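Local coordinates for chorismate synthase (Campylobacter jejuni, PDB 1SQ1), which probably catalyses the last step of the shikimate pathway, eliminating phosphate from 5-enolpyruvylshikimate-3-phosphate to give chorismate with the help of reduced FMN, at residues T11-S16 with G22-G27; N2-R7 with S333-L338; E177-D182 with R327-A332; N191-A196 with H320-G325; V32-E37 with A62-G67. One frame throughout, in Å; residues are numbered along the deposited sequence.

Interaction 1: residues T11-S16 with G22-G27; sequences TSFGES and GCIIDG
The F13 ring lies against the backbone of G22, with G22 CA over one face, 3.9 Å from the ring centroid and displaced toward the rim. This is a CH-pi contact to a glycine, whose lack of a side chain lets the ring settle on the main chain. I24 CD1 approaches the same ring obliquely, 3.9 Å from F13 CE2. F13 reaches this place because its CG sits between the backbone N and the carbonyl carbon (chi1 54°), which brings the ring back over the partner strand. Beneath these side chains the two strands pair as an antiparallel beta hairpin. T11 and I24 form a hydrogen-bonded pair, with T11 N bound to I24 O at 2.8 Å and I24 N returning a bond to T11 O. F13 N donates to G22 O at 2.9 Å, while the reverse bond from G22 N to F13 O is weak. S12 and C23 form the non-hydrogen-bonded pair between them, their side chains on the sheet face away from F13 and I24. On that face S12 and C23 pack on A130, and C23 also on A133, of helix 128-143. On the F13 face the ring meets F13 of the second subunit, with planes about 20° apart. The hairpin is flanked in the sheet by strand 3-4 next to 9-13 and by strand 78-82 next to 21-26.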
# COMPACT_ATOMS: atom_id res chain seq x y z
N THR A 11 -1.69 -13.26 -3.80
CA THR A 11 -1.18 -12.96 -5.13
C THR A 11 -1.26 -14.16 -6.07
O THR A 11 -0.77 -15.25 -5.75
CB THR A 11 0.28 -12.49 -5.09
OG1 THR A 11 0.39 -11.35 -4.23
CG2 THR A 11 0.77 -12.10 -6.49
N SER A 12 -1.87 -13.97 -7.24
CA SER A 12 -1.97 -15.05 -8.21
C SER A 12 -1.21 -14.70 -9.47
O SER A 12 -1.33 -13.61 -10.01
CB SER A 12 -3.43 -15.37 -8.53
OG SER A 12 -4.16 -14.24 -8.96
N PHE A 13 -0.40 -15.64 -9.94
CA PHE A 13 0.36 -15.42 -11.14
C PHE A 13 -0.08 -16.44 -12.17
O PHE A 13 -0.44 -17.57 -11.84
CB PHE A 13 1.86 -15.53 -10.86
CG PHE A 13 2.26 -16.79 -10.19
CD1 PHE A 13 2.81 -17.84 -10.92
CD2 PHE A 13 2.09 -16.95 -8.81
CE1 PHE A 13 3.18 -19.03 -10.30
CE2 PHE A 13 2.45 -18.13 -8.18
CZ PHE A 13 3.00 -19.18 -8.93
N GLY A 14 -0.09 -16.01 -13.42
CA GLY A 14 -0.53 -16.88 -14.48
C GLY A 14 0.61 -17.61 -15.15
O GLY A 14 1.78 -17.45 -14.82
N GLU A 15 0.23 -18.43 -16.13
CA GLU A 15 1.18 -19.22 -16.90
C GLU A 15 0.55 -19.48 -18.27
O GLU A 15 -0.43 -20.22 -18.38
CB GLU A 15 1.43 -20.54 -16.17
CG GLU A 15 2.69 -21.27 -16.57
CD GLU A 15 2.64 -21.79 -17.99
OE1 GLU A 15 2.96 -21.03 -18.93
OE2 GLU A 15 2.28 -22.97 -18.16
N SER A 16 1.10 -18.87 -19.32
CA SER A 16 0.57 -19.06 -20.66
C SER A 16 0.39 -20.55 -20.95
O SER A 16 0.93 -21.40 -20.23
CB SER A 16 1.51 -18.43 -21.69
OG SER A 16 1.70 -17.06 -21.42
N GLY A 22 -1.11 -20.36 -10.24
CA GLY A 22 -0.43 -20.38 -8.96
C GLY A 22 -0.75 -19.16 -8.11
O GLY A 22 -1.07 -18.10 -8.64
N CYS A 23 -0.69 -19.33 -6.80
CA CYS A 23 -0.96 -18.21 -5.90
C CYS A 23 0.08 -18.15 -4.79
O CYS A 23 0.84 -19.10 -4.57
CB CYS A 23 -2.37 -18.30 -5.31
SG CYS A 23 -2.61 -19.40 -3.91
N ILE A 24 0.14 -17.01 -4.11
CA ILE A 24 1.07 -16.79 -3.01
C ILE A 24 0.29 -16.14 -1.89
O ILE A 24 -0.38 -15.13 -2.10
CB ILE A 24 2.24 -15.84 -3.43
CG1 ILE A 24 2.95 -16.38 -4.67
CG2 ILE A 24 3.26 -15.73 -2.32
CD1 ILE A 24 3.59 -17.74 -4.47
N ILE A 25 0.33 -16.72 -0.70
CA ILE A 25 -0.37 -16.11 0.42
C ILE A 25 0.71 -15.67 1.39
O ILE A 25 1.44 -16.48 1.96
CB ILE A 25 -1.32 -17.08 1.14
CG1 ILE A 25 -2.39 -17.60 0.18
CG2 ILE A 25 -1.96 -16.38 2.31
CD1 ILE A 25 -2.02 -18.89 -0.55
N ASP A 26 0.83 -14.36 1.56
CA ASP A 26 1.84 -13.81 2.45
C ASP A 26 1.10 -13.15 3.60
O ASP A 26 0.03 -12.58 3.40
CB ASP A 26 2.69 -12.81 1.66
CG ASP A 26 3.87 -12.27 2.46
OD1 ASP A 26 4.73 -13.06 2.92
OD2 ASP A 26 3.95 -11.04 2.63
N GLY A 27 1.64 -13.27 4.81
CA GLY A 27 1.01 -12.65 5.95
C GLY A 27 0.39 -13.62 6.93
O GLY A 27 -0.05 -13.22 8.01

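Interaction 2: residues N2-R7 with S333-L338; sequences NTFGTR and SAMVRL
F4 and M335, a selenomethionine here, make the close part of this contact. The terminal methyl M335 CE lies over one face of the F4 ring, 4.0 Å from the centroid and 27° off the ring normal, in a CH-pi contact. Its closest ring atom is F4 CE1, at 3.6 Å from M335 CE. The M335 chain bends at both chi2 and chi3, and this double turn carries its methyl from the helix onto the ring. The touch of L338 is looser: its CB stands at the ring edge, near the plane, 4.3 Å from F4 CE1. A233 of helix 226-235 packs on both F4 and M335, and V339 also lies against F4, making this a buried and mainly apolar side. Beyond F4 the chain turns through G5, T6 and R7, which are partly exposed; there the link to the long helix becomes polar, T6 N and R7 N binding the carboxylate of D342. The short strand 3-4, outermost in its sheet within the chain, thus pins its aromatic side chain on helix 325-346, as expected of the beta-alpha-beta sandwich of chorismate synthases, in which helices fill the space between two antiparallel sheets.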
# COMPACT_ATOMS: atom_id res chain seq x y z
N ASN A 2 -1.85 -8.08 -9.04
CA ASN A 2 -2.30 -9.43 -8.83
C ASN A 2 -2.21 -9.77 -7.36
O ASN A 2 -2.23 -10.93 -6.99
CB ASN A 2 -1.46 -10.39 -9.64
CG ASN A 2 -1.90 -10.45 -11.08
OD1 ASN A 2 -1.54 -11.38 -11.80
ND2 ASN A 2 -2.67 -9.46 -11.51
N THR A 3 -2.10 -8.74 -6.53
CA THR A 3 -2.01 -8.94 -5.10
C THR A 3 -3.25 -8.37 -4.43
O THR A 3 -3.81 -7.37 -4.89
CB THR A 3 -0.77 -8.26 -4.51
OG1 THR A 3 0.41 -8.82 -5.11
CG2 THR A 3 -0.72 -8.48 -3.01
N PHE A 4 -3.68 -9.00 -3.35
CA PHE A 4 -4.88 -8.57 -2.66
C PHE A 4 -4.78 -8.64 -1.13
O PHE A 4 -4.21 -9.58 -0.58
CB PHE A 4 -6.04 -9.43 -3.16
CG PHE A 4 -7.35 -9.18 -2.46
CD1 PHE A 4 -7.90 -10.16 -1.65
CD2 PHE A 4 -8.04 -7.99 -2.65
CE1 PHE A 4 -9.13 -9.96 -1.03
CE2 PHE A 4 -9.27 -7.78 -2.03
CZ PHE A 4 -9.82 -8.77 -1.23
N GLY A 5 -5.35 -7.64 -0.47
CA GLY A 5 -5.35 -7.59 0.98
C GLY A 5 -4.38 -6.59 1.60
O GLY A 5 -3.36 -6.25 1.00
N THR A 6 -4.71 -6.12 2.80
CA THR A 6 -3.86 -5.18 3.53
C THR A 6 -2.70 -5.91 4.20
O THR A 6 -1.55 -5.72 3.85
CB THR A 6 -4.62 -4.46 4.63
OG1 THR A 6 -5.85 -3.94 4.12
CG2 THR A 6 -3.79 -3.32 5.17
N ARG A 7 -3.01 -6.76 5.17
CA ARG A 7 -1.99 -7.51 5.90
C ARG A 7 -1.81 -8.93 5.36
O ARG A 7 -0.69 -9.45 5.36
CB ARG A 7 -2.35 -7.55 7.39
CG ARG A 7 -1.24 -8.05 8.31
CD ARG A 7 -0.21 -6.96 8.58
NE ARG A 7 0.98 -7.45 9.29
CZ ARG A 7 1.76 -8.44 8.87
NH1 ARG A 7 2.83 -8.81 9.56
NH2 ARG A 7 1.47 -9.09 7.75
N SER A 333 -16.95 -17.78 -1.80
CA SER A 333 -16.56 -18.23 -0.47
C SER A 333 -15.09 -17.91 -0.21
O SER A 333 -14.76 -17.27 0.78
CB SER A 333 -16.78 -19.74 -0.30
OG SER A 333 -18.12 -20.03 0.03
N ALA A 334 -14.22 -18.35 -1.12
CA ALA A 334 -12.79 -18.11 -1.00
C ALA A 334 -12.50 -16.63 -0.74
O ALA A 334 -11.76 -16.30 0.18
CB ALA A 334 -12.07 -18.57 -2.26
N MSE A 335 -13.09 -15.76 -1.55
CA MSE A 335 -12.89 -14.32 -1.40
C MSE A 335 -13.33 -13.80 -0.04
O MSE A 335 -12.62 -13.01 0.58
CB MSE A 335 -13.63 -13.54 -2.50
CG MSE A 335 -13.11 -13.75 -3.91
SE MSE A 335 -11.19 -13.59 -4.08
CE MSE A 335 -10.94 -11.71 -3.67
N VAL A 336 -14.50 -14.22 0.43
CA VAL A 336 -14.97 -13.75 1.73
C VAL A 336 -14.04 -14.31 2.81
O VAL A 336 -13.89 -13.72 3.88
CB VAL A 336 -16.41 -14.19 2.02
CG1 VAL A 336 -16.81 -13.75 3.41
CG2 VAL A 336 -17.35 -13.57 0.98
N ARG A 337 -13.41 -15.43 2.50
CA ARG A 337 -12.49 -16.05 3.43
C ARG A 337 -11.28 -15.14 3.56
O ARG A 337 -10.98 -14.67 4.65
CB ARG A 337 -12.03 -17.40 2.89
CG ARG A 337 -12.04 -18.51 3.91
CD ARG A 337 -13.33 -19.32 3.85
NE ARG A 337 -13.32 -20.33 2.80
CZ ARG A 337 -14.06 -21.44 2.86
NH1 ARG A 337 -14.84 -21.66 3.91
NH2 ARG A 337 -14.03 -22.33 1.87
N LEU A 338 -10.60 -14.89 2.43
CA LEU A 338 -9.41 -14.03 2.41
C LEU A 338 -9.63 -12.72 3.16
O LEU A 338 -8.83 -12.34 4.01
CB LEU A 338 -9.00 -13.73 0.97
CG LEU A 338 -8.40 -14.90 0.17
CD1 LEU A 338 -8.62 -14.63 -1.29
CD2 LEU A 338 -6.92 -15.08 0.46

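Interaction 3: residues E177-D182 with R327-A332; sequences EIFCLD and RGSVVA
F179 projects from an irregular connection toward helix 325-346 and brings its ring obliquely against two successive helix residues, S329 and V330, the CD1, CE1 and CZ atoms doing the touching. Its CG stands beside the backbone N and opposite the carbonyl carbon (chi1 -48°), which directs the ring at the helix. The ring and the V330 side chain lie aslant to one another: the methyl V330 CG2 is 3.6 Å from F179 CE1 and 3.7 Å from F179 CZ, so the far end of the ring carries the apolar contact. Nearer the root of the ring stands S329, whose OG lies 3.4 Å from F179 CD1. With chi1 at 76° the S329 hydroxyl folds back over its own helix and hydrogen-bonds to V326 O one turn earlier, so the buried hydroxyl has its polar partner within the helix while OG also lies against the ring. No hydrogen bond joins the two segments; van der Waals contact alone links them. The backbone at F179 has positive phi (64°), a left-handed conformation that forms part of the sharp change of direction between I178 and C180. V330 also lies close to R46, predicted to bind NADP(+), which places the contact beside that probable site. Around the turn L181 pairs through its backbone with V153 of strand 148-156 and packs on F170 and A173. The connection from helix 170-175 to helix 186-198 is thereby laid alongside the first turns of helix 325-346, whose V331 packs in turn on helix 128-143.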
# COMPACT_ATOMS: atom_id res chain seq x y z
N GLU A 177 -25.26 -30.99 -6.49
CA GLU A 177 -24.30 -30.84 -7.58
C GLU A 177 -24.21 -29.38 -7.98
O GLU A 177 -23.28 -28.98 -8.68
CB GLU A 177 -24.73 -31.66 -8.79
CG GLU A 177 -25.28 -33.03 -8.46
CD GLU A 177 -26.80 -33.05 -8.36
OE1 GLU A 177 -27.37 -32.20 -7.64
OE2 GLU A 177 -27.43 -33.92 -9.02
N ILE A 178 -25.18 -28.58 -7.54
CA ILE A 178 -25.17 -27.16 -7.89
C ILE A 178 -25.22 -26.24 -6.66
O ILE A 178 -25.41 -25.03 -6.79
CB ILE A 178 -26.33 -26.81 -8.87
CG1 ILE A 178 -27.67 -27.27 -8.30
CG2 ILE A 178 -26.09 -27.47 -10.20
CD1 ILE A 178 -28.86 -26.88 -9.16
N PHE A 179 -25.03 -26.82 -5.48
CA PHE A 179 -25.02 -26.07 -4.23
C PHE A 179 -26.35 -25.41 -3.91
O PHE A 179 -26.40 -24.38 -3.24
CB PHE A 179 -23.91 -25.00 -4.27
CG PHE A 179 -22.57 -25.53 -4.73
CD1 PHE A 179 -21.98 -25.04 -5.89
CD2 PHE A 179 -21.92 -26.54 -4.02
CE1 PHE A 179 -20.76 -25.54 -6.35
CE2 PHE A 179 -20.70 -27.05 -4.47
CZ PHE A 179 -20.12 -26.55 -5.64
N CYS A 180 -27.44 -26.02 -4.38
CA CYS A 180 -28.78 -25.51 -4.14
C CYS A 180 -29.05 -25.33 -2.64
O CYS A 180 -28.67 -26.18 -1.84
CB CYS A 180 -29.81 -26.48 -4.74
SG CYS A 180 -31.55 -26.00 -4.52
N LEU A 181 -29.70 -24.23 -2.27
CA LEU A 181 -30.03 -23.93 -0.87
C LEU A 181 -31.53 -24.08 -0.58
O LEU A 181 -31.98 -23.91 0.55
CB LEU A 181 -29.59 -22.51 -0.48
CG LEU A 181 -28.09 -22.21 -0.46
CD1 LEU A 181 -27.87 -20.74 -0.13
CD2 LEU A 181 -27.41 -23.09 0.57
N ASP A 182 -32.31 -24.37 -1.63
CA ASP A 182 -33.75 -24.55 -1.52
C ASP A 182 -34.07 -25.85 -2.26
O ASP A 182 -34.20 -25.85 -3.48
CB ASP A 182 -34.50 -23.38 -2.17
CG ASP A 182 -35.94 -23.28 -1.71
OD1 ASP A 182 -36.70 -22.43 -2.23
OD2 ASP A 182 -36.33 -24.06 -0.82
N ARG A 327 -20.15 -22.28 -10.09
CA ARG A 327 -18.72 -22.31 -9.78
C ARG A 327 -18.41 -21.03 -9.00
O ARG A 327 -17.61 -21.03 -8.07
CB ARG A 327 -17.88 -22.36 -11.07
CG ARG A 327 -16.36 -22.44 -10.87
CD ARG A 327 -15.57 -22.40 -12.22
NE ARG A 327 -14.99 -21.07 -12.52
CZ ARG A 327 -14.13 -20.81 -13.52
NH1 ARG A 327 -13.74 -21.77 -14.35
NH2 ARG A 327 -13.65 -19.58 -13.69
N GLY A 328 -19.09 -19.95 -9.37
CA GLY A 328 -18.86 -18.68 -8.71
C GLY A 328 -19.17 -18.67 -7.23
O GLY A 328 -18.58 -17.88 -6.48
N SER A 329 -20.09 -19.52 -6.79
CA SER A 329 -20.43 -19.56 -5.38
C SER A 329 -19.21 -20.06 -4.62
O SER A 329 -18.92 -19.58 -3.51
CB SER A 329 -21.59 -20.50 -5.13
OG SER A 329 -21.16 -21.85 -5.18
N VAL A 330 -18.48 -21.01 -5.20
CA VAL A 330 -17.28 -21.55 -4.56
C VAL A 330 -16.21 -20.47 -4.41
O VAL A 330 -15.46 -20.45 -3.44
CB VAL A 330 -16.67 -22.73 -5.37
CG1 VAL A 330 -15.50 -23.34 -4.60
CG2 VAL A 330 -17.71 -23.79 -5.66
N VAL A 331 -16.13 -19.57 -5.40
CA VAL A 331 -15.16 -18.49 -5.38
C VAL A 331 -15.61 -17.39 -4.43
O VAL A 331 -14.79 -16.81 -3.71
CB VAL A 331 -14.97 -17.90 -6.79
CG1 VAL A 331 -14.04 -16.70 -6.73
CG2 VAL A 331 -14.41 -18.96 -7.72
N ALA A 332 -16.91 -17.11 -4.40
CA ALA A 332 -17.43 -16.09 -3.49
C ALA A 332 -17.05 -16.48 -2.07
O ALA A 332 -16.84 -15.61 -1.22
CB ALA A 332 -18.93 -15.99 -3.63

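Interaction 4: residues N191-A196 with H320-G325; sequences NEILNA and HDPCVG
I193 grips the other segment like a fork, dividing its two branches between consecutive residues. The methyl I193 CG2 touches the pyrrolidine ring at P322 CG, 3.8 Å away, the two side chains meeting at about a right angle. The longer arm goes to the cysteine: I193 CG1 lies 3.9 Å from C323 CB, and I193 CD1 runs on to 4.1 Å from C323 SG. Since CG1 is anti to the carbonyl carbon (chi1 -71°) and CG2 anti to the backbone N, the two arms diverge and each finds its own partner. One turn later A196 adds a lighter touch, its CB 4.4 Å from P322 CB. No hydrogen bond crosses from helix to loop. The loop at P322 and C323 is folded by an Asx turn spanning the proline: D321 OD1 accepts from C323 N at 3.0 Å. The amide meets the carboxylate oxygen on its anti side, 28° out of the carboxylate plane. D321 O binds T295 OG1, which ties the same loop to a segment predicted to bind FMN; R319, just before it, is predicted to do so too. Helix 186-198 is thus applied to the loop that runs into helix 325-346. Its I193 also packs on V156 of strand 148-156, and V203 fills in beside A196 and pairs with the backbone of P322.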
# COMPACT_ATOMS: atom_id res chain seq x y z
N ASN A 191 -32.84 -27.98 -14.46
CA ASN A 191 -33.57 -27.92 -15.71
C ASN A 191 -33.24 -26.61 -16.42
O ASN A 191 -32.87 -26.61 -17.59
CB ASN A 191 -35.06 -28.01 -15.41
CG ASN A 191 -35.92 -27.39 -16.48
OD1 ASN A 191 -36.78 -26.56 -16.19
ND2 ASN A 191 -35.68 -27.79 -17.72
N GLU A 192 -33.37 -25.50 -15.69
CA GLU A 192 -33.10 -24.16 -16.23
C GLU A 192 -31.69 -24.09 -16.80
O GLU A 192 -31.47 -23.49 -17.86
CB GLU A 192 -33.27 -23.10 -15.14
CG GLU A 192 -32.78 -21.70 -15.52
CD GLU A 192 -33.65 -21.04 -16.57
OE1 GLU A 192 -33.33 -19.92 -17.01
OE2 GLU A 192 -34.66 -21.65 -16.97
N ILE A 193 -30.74 -24.70 -16.10
CA ILE A 193 -29.34 -24.72 -16.53
C ILE A 193 -29.18 -25.60 -17.77
O ILE A 193 -28.60 -25.19 -18.77
CB ILE A 193 -28.42 -25.24 -15.39
CG1 ILE A 193 -28.34 -24.18 -14.28
CG2 ILE A 193 -27.04 -25.59 -15.94
CD1 ILE A 193 -27.51 -24.60 -13.08
N LEU A 194 -29.70 -26.82 -17.68
CA LEU A 194 -29.63 -27.76 -18.79
C LEU A 194 -30.26 -27.08 -20.02
O LEU A 194 -29.65 -27.00 -21.09
CB LEU A 194 -30.40 -29.04 -18.44
CG LEU A 194 -29.77 -30.39 -18.78
CD1 LEU A 194 -30.66 -31.50 -18.25
CD2 LEU A 194 -29.59 -30.53 -20.28
N ASN A 195 -31.48 -26.56 -19.85
CA ASN A 195 -32.15 -25.89 -20.95
C ASN A 195 -31.25 -24.82 -21.54
O ASN A 195 -31.10 -24.72 -22.75
CB ASN A 195 -33.45 -25.24 -20.47
CG ASN A 195 -34.29 -24.71 -21.61
OD1 ASN A 195 -34.81 -25.47 -22.42
ND2 ASN A 195 -34.42 -23.39 -21.69
N ALA A 196 -30.65 -24.01 -20.66
CA ALA A 196 -29.75 -22.95 -21.10
C ALA A 196 -28.55 -23.52 -21.84
O ALA A 196 -28.02 -22.89 -22.76
CB ALA A 196 -29.30 -22.13 -19.90
N HIS A 320 -18.78 -25.11 -22.66
CA HIS A 320 -18.80 -23.81 -21.98
C HIS A 320 -19.50 -23.90 -20.62
O HIS A 320 -19.73 -24.99 -20.10
CB HIS A 320 -19.50 -22.77 -22.85
CG HIS A 320 -19.17 -21.35 -22.49
ND1 HIS A 320 -17.90 -20.83 -22.62
CD2 HIS A 320 -19.95 -20.35 -22.02
CE1 HIS A 320 -17.92 -19.56 -22.24
NE2 HIS A 320 -19.15 -19.25 -21.87
N ASP A 321 -19.82 -22.75 -20.02
CA ASP A 321 -20.51 -22.77 -18.74
C ASP A 321 -21.84 -22.03 -18.87
O ASP A 321 -21.87 -20.80 -18.92
CB ASP A 321 -19.66 -22.12 -17.64
CG ASP A 321 -20.10 -22.54 -16.24
OD1 ASP A 321 -21.31 -22.79 -16.04
OD2 ASP A 321 -19.24 -22.61 -15.33
N PRO A 322 -22.95 -22.78 -18.93
CA PRO A 322 -24.29 -22.21 -19.06
C PRO A 322 -24.73 -21.46 -17.81
O PRO A 322 -25.74 -20.77 -17.82
CB PRO A 322 -25.15 -23.44 -19.32
CG PRO A 322 -24.45 -24.50 -18.55
CD PRO A 322 -23.01 -24.25 -18.92
N CYS A 323 -23.97 -21.62 -16.73
CA CYS A 323 -24.29 -20.94 -15.48
C CYS A 323 -23.08 -20.91 -14.58
O CYS A 323 -22.91 -21.78 -13.73
CB CYS A 323 -25.42 -21.66 -14.76
SG CYS A 323 -25.86 -20.87 -13.21
N VAL A 324 -22.24 -19.90 -14.77
CA VAL A 324 -21.02 -19.78 -13.99
C VAL A 324 -21.27 -19.36 -12.55
O VAL A 324 -20.36 -19.36 -11.73
CB VAL A 324 -20.05 -18.79 -14.68
CG1 VAL A 324 -20.59 -17.36 -14.61
CG2 VAL A 324 -18.68 -18.89 -14.04
N GLY A 325 -22.51 -18.99 -12.25
CA GLY A 325 -22.85 -18.60 -10.89
C GLY A 325 -22.73 -19.77 -9.92
O GLY A 325 -22.70 -19.59 -8.70

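Interaction 5: residues V32-E37 with A62-G67; sequences VKFDEE and AQVLSG. With SO4 (sulfate ion), chain C.
With CG turned anti to the backbone N in both F34 (chi1 -168°) and E36 (chi1 -160°), the two side chains reach out from the turn leading into helix 36-45 and from its first residue to converge on one methyl, V64 CG2. The helix begins in classical fashion, D35 occupying its N-cap and accepting through OD2 from F38 N, and it packs beside strand 62-64, the outermost strand of its sheet within the chain. F34 and V64 point at each other from opposite directions. The methyl lies 3.5 Å from F34 CE1 and almost as near to F34 CZ, meeting the ring obliquely. Beside the ring E36, extended beyond CG, comes aslant to the same methyl, and its carboxylate end comes nearest, E36 OE1 being 3.3 Å from V64 CG2. E36 is exposed, whereas F34 is buried and continues inward to V137 and M140 of helix 128-143. The valine therefore lies where the apolar interior gives way to the surface. A62, at the start of the strand, faces the same way and packs on L39 and L43 of the helix, while A62 N binds Q40 OE1. Farther along, past the strand, the chain turns at G67 beside a sulfate ion, probably from the crystallisation liquor, that is also bound by T74 OG1 and by S124 N of the second subunit. The bond from this side is weak: G67 N lies 2.9 Å from the sulfate O1, with an angle of 128° at the hydrogen.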
# COMPACT_ATOMS: atom_id res chain seq x y z
N VAL A 32 0.14 -22.85 12.28
CA VAL A 32 -1.26 -23.08 11.92
C VAL A 32 -1.34 -24.46 11.27
O VAL A 32 -0.61 -24.77 10.31
CB VAL A 32 -1.83 -22.00 10.95
CG1 VAL A 32 -3.23 -22.41 10.49
CG2 VAL A 32 -1.94 -20.65 11.67
N LYS A 33 -2.23 -25.29 11.82
CA LYS A 33 -2.41 -26.64 11.32
C LYS A 33 -2.79 -26.54 9.85
O LYS A 33 -3.88 -26.08 9.50
CB LYS A 33 -3.51 -27.33 12.15
CG LYS A 33 -3.61 -28.84 11.94
CD LYS A 33 -4.47 -29.17 10.73
CE LYS A 33 -4.13 -30.55 10.11
NZ LYS A 33 -5.08 -30.91 8.99
N PHE A 34 -1.88 -26.95 8.97
CA PHE A 34 -2.15 -26.87 7.55
C PHE A 34 -2.83 -28.14 7.03
O PHE A 34 -2.18 -29.17 6.82
CB PHE A 34 -0.85 -26.61 6.79
CG PHE A 34 -1.05 -26.23 5.35
CD1 PHE A 34 -1.06 -27.20 4.36
CD2 PHE A 34 -1.25 -24.90 4.99
CE1 PHE A 34 -1.26 -26.86 3.02
CE2 PHE A 34 -1.44 -24.54 3.66
CZ PHE A 34 -1.45 -25.52 2.67
N ASP A 35 -4.14 -28.06 6.84
CA ASP A 35 -4.93 -29.18 6.35
C ASP A 35 -4.91 -29.20 4.83
O ASP A 35 -5.84 -28.72 4.19
CB ASP A 35 -6.38 -29.05 6.84
CG ASP A 35 -7.26 -30.19 6.38
OD1 ASP A 35 -8.47 -30.15 6.67
OD2 ASP A 35 -6.73 -31.13 5.75
N GLU A 36 -3.84 -29.76 4.26
CA GLU A 36 -3.70 -29.82 2.81
C GLU A 36 -4.80 -30.62 2.14
O GLU A 36 -4.88 -30.66 0.92
CB GLU A 36 -2.34 -30.40 2.42
CG GLU A 36 -1.94 -30.03 1.00
CD GLU A 36 -0.48 -30.34 0.69
OE1 GLU A 36 0.40 -29.99 1.51
OE2 GLU A 36 -0.21 -30.91 -0.39
N GLU A 37 -5.65 -31.24 2.95
CA GLU A 37 -6.76 -32.02 2.41
C GLU A 37 -7.89 -31.06 2.13
O GLU A 37 -8.42 -31.01 1.02
CB GLU A 37 -7.19 -33.08 3.42
CG GLU A 37 -8.22 -34.06 2.86
CD GLU A 37 -8.50 -35.23 3.79
OE1 GLU A 37 -8.97 -35.00 4.93
OE2 GLU A 37 -8.25 -36.39 3.37
N ALA A 62 -3.30 -29.53 -6.14
CA ALA A 62 -2.53 -28.44 -5.55
C ALA A 62 -1.22 -28.91 -4.94
O ALA A 62 -1.19 -29.88 -4.18
CB ALA A 62 -3.37 -27.73 -4.47
N GLN A 63 -0.13 -28.22 -5.27
CA GLN A 63 1.18 -28.58 -4.74
C GLN A 63 1.79 -27.44 -3.90
O GLN A 63 2.37 -26.49 -4.43
CB GLN A 63 2.13 -28.95 -5.88
CG GLN A 63 3.38 -29.66 -5.39
CD GLN A 63 4.34 -30.03 -6.52
OE1 GLN A 63 3.96 -30.71 -7.48
NE2 GLN A 63 5.59 -29.60 -6.40
N VAL A 64 1.64 -27.55 -2.58
CA VAL A 64 2.18 -26.55 -1.68
C VAL A 64 3.70 -26.45 -1.83
O VAL A 64 4.41 -27.41 -1.54
CB VAL A 64 1.88 -26.90 -0.23
CG1 VAL A 64 2.41 -25.81 0.69
CG2 VAL A 64 0.40 -27.09 -0.05
N LEU A 65 4.18 -25.30 -2.27
CA LEU A 65 5.62 -25.11 -2.46
C LEU A 65 6.41 -24.63 -1.24
O LEU A 65 7.60 -24.91 -1.14
CB LEU A 65 5.87 -24.14 -3.62
CG LEU A 65 5.34 -24.55 -4.98
CD1 LEU A 65 5.94 -23.63 -6.04
CD2 LEU A 65 5.70 -26.01 -5.28
N SER A 66 5.76 -23.92 -0.32
CA SER A 66 6.47 -23.40 0.85
C SER A 66 5.54 -22.83 1.90
O SER A 66 4.32 -22.97 1.82
CB SER A 66 7.43 -22.29 0.41
OG SER A 66 6.71 -21.22 -0.17
N GLY A 67 6.13 -22.16 2.88
CA GLY A 67 5.35 -21.55 3.95
C GLY A 67 4.87 -22.54 4.98
O GLY A 67 4.31 -22.15 6.01
S SO4 C . 9.51 -22.46 4.25
O1 SO4 C . 8.55 -23.46 3.71
O2 SO4 C . 10.43 -23.14 5.21
O3 SO4 C . 10.29 -21.87 3.13
O4 SO4 C . 8.76 -21.38 4.97

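In the fold
Interactions 1 and 2 touch, the two threonine hydroxyls T3 OG1 and T11 OG1 lying 2.7 Å apart in a probable hydrogen bond between neighbouring strands. Interaction 5 belongs to the same sheet, its centre 14 Å from that of interaction 1, and both border the second subunit, whose S124, predicted to bind FMN, shares the sulfate of interaction 5. Helix 325-346 connects interactions 2 and 3, and the loop of interaction 4 leads directly into it. Interactions 3 and 4 come nearest the predicted sites: the V330 side chain is about 4 Å from that of R46, predicted for NADP(+), and that of C323 about 6 Å from that of T295, predicted for FMN.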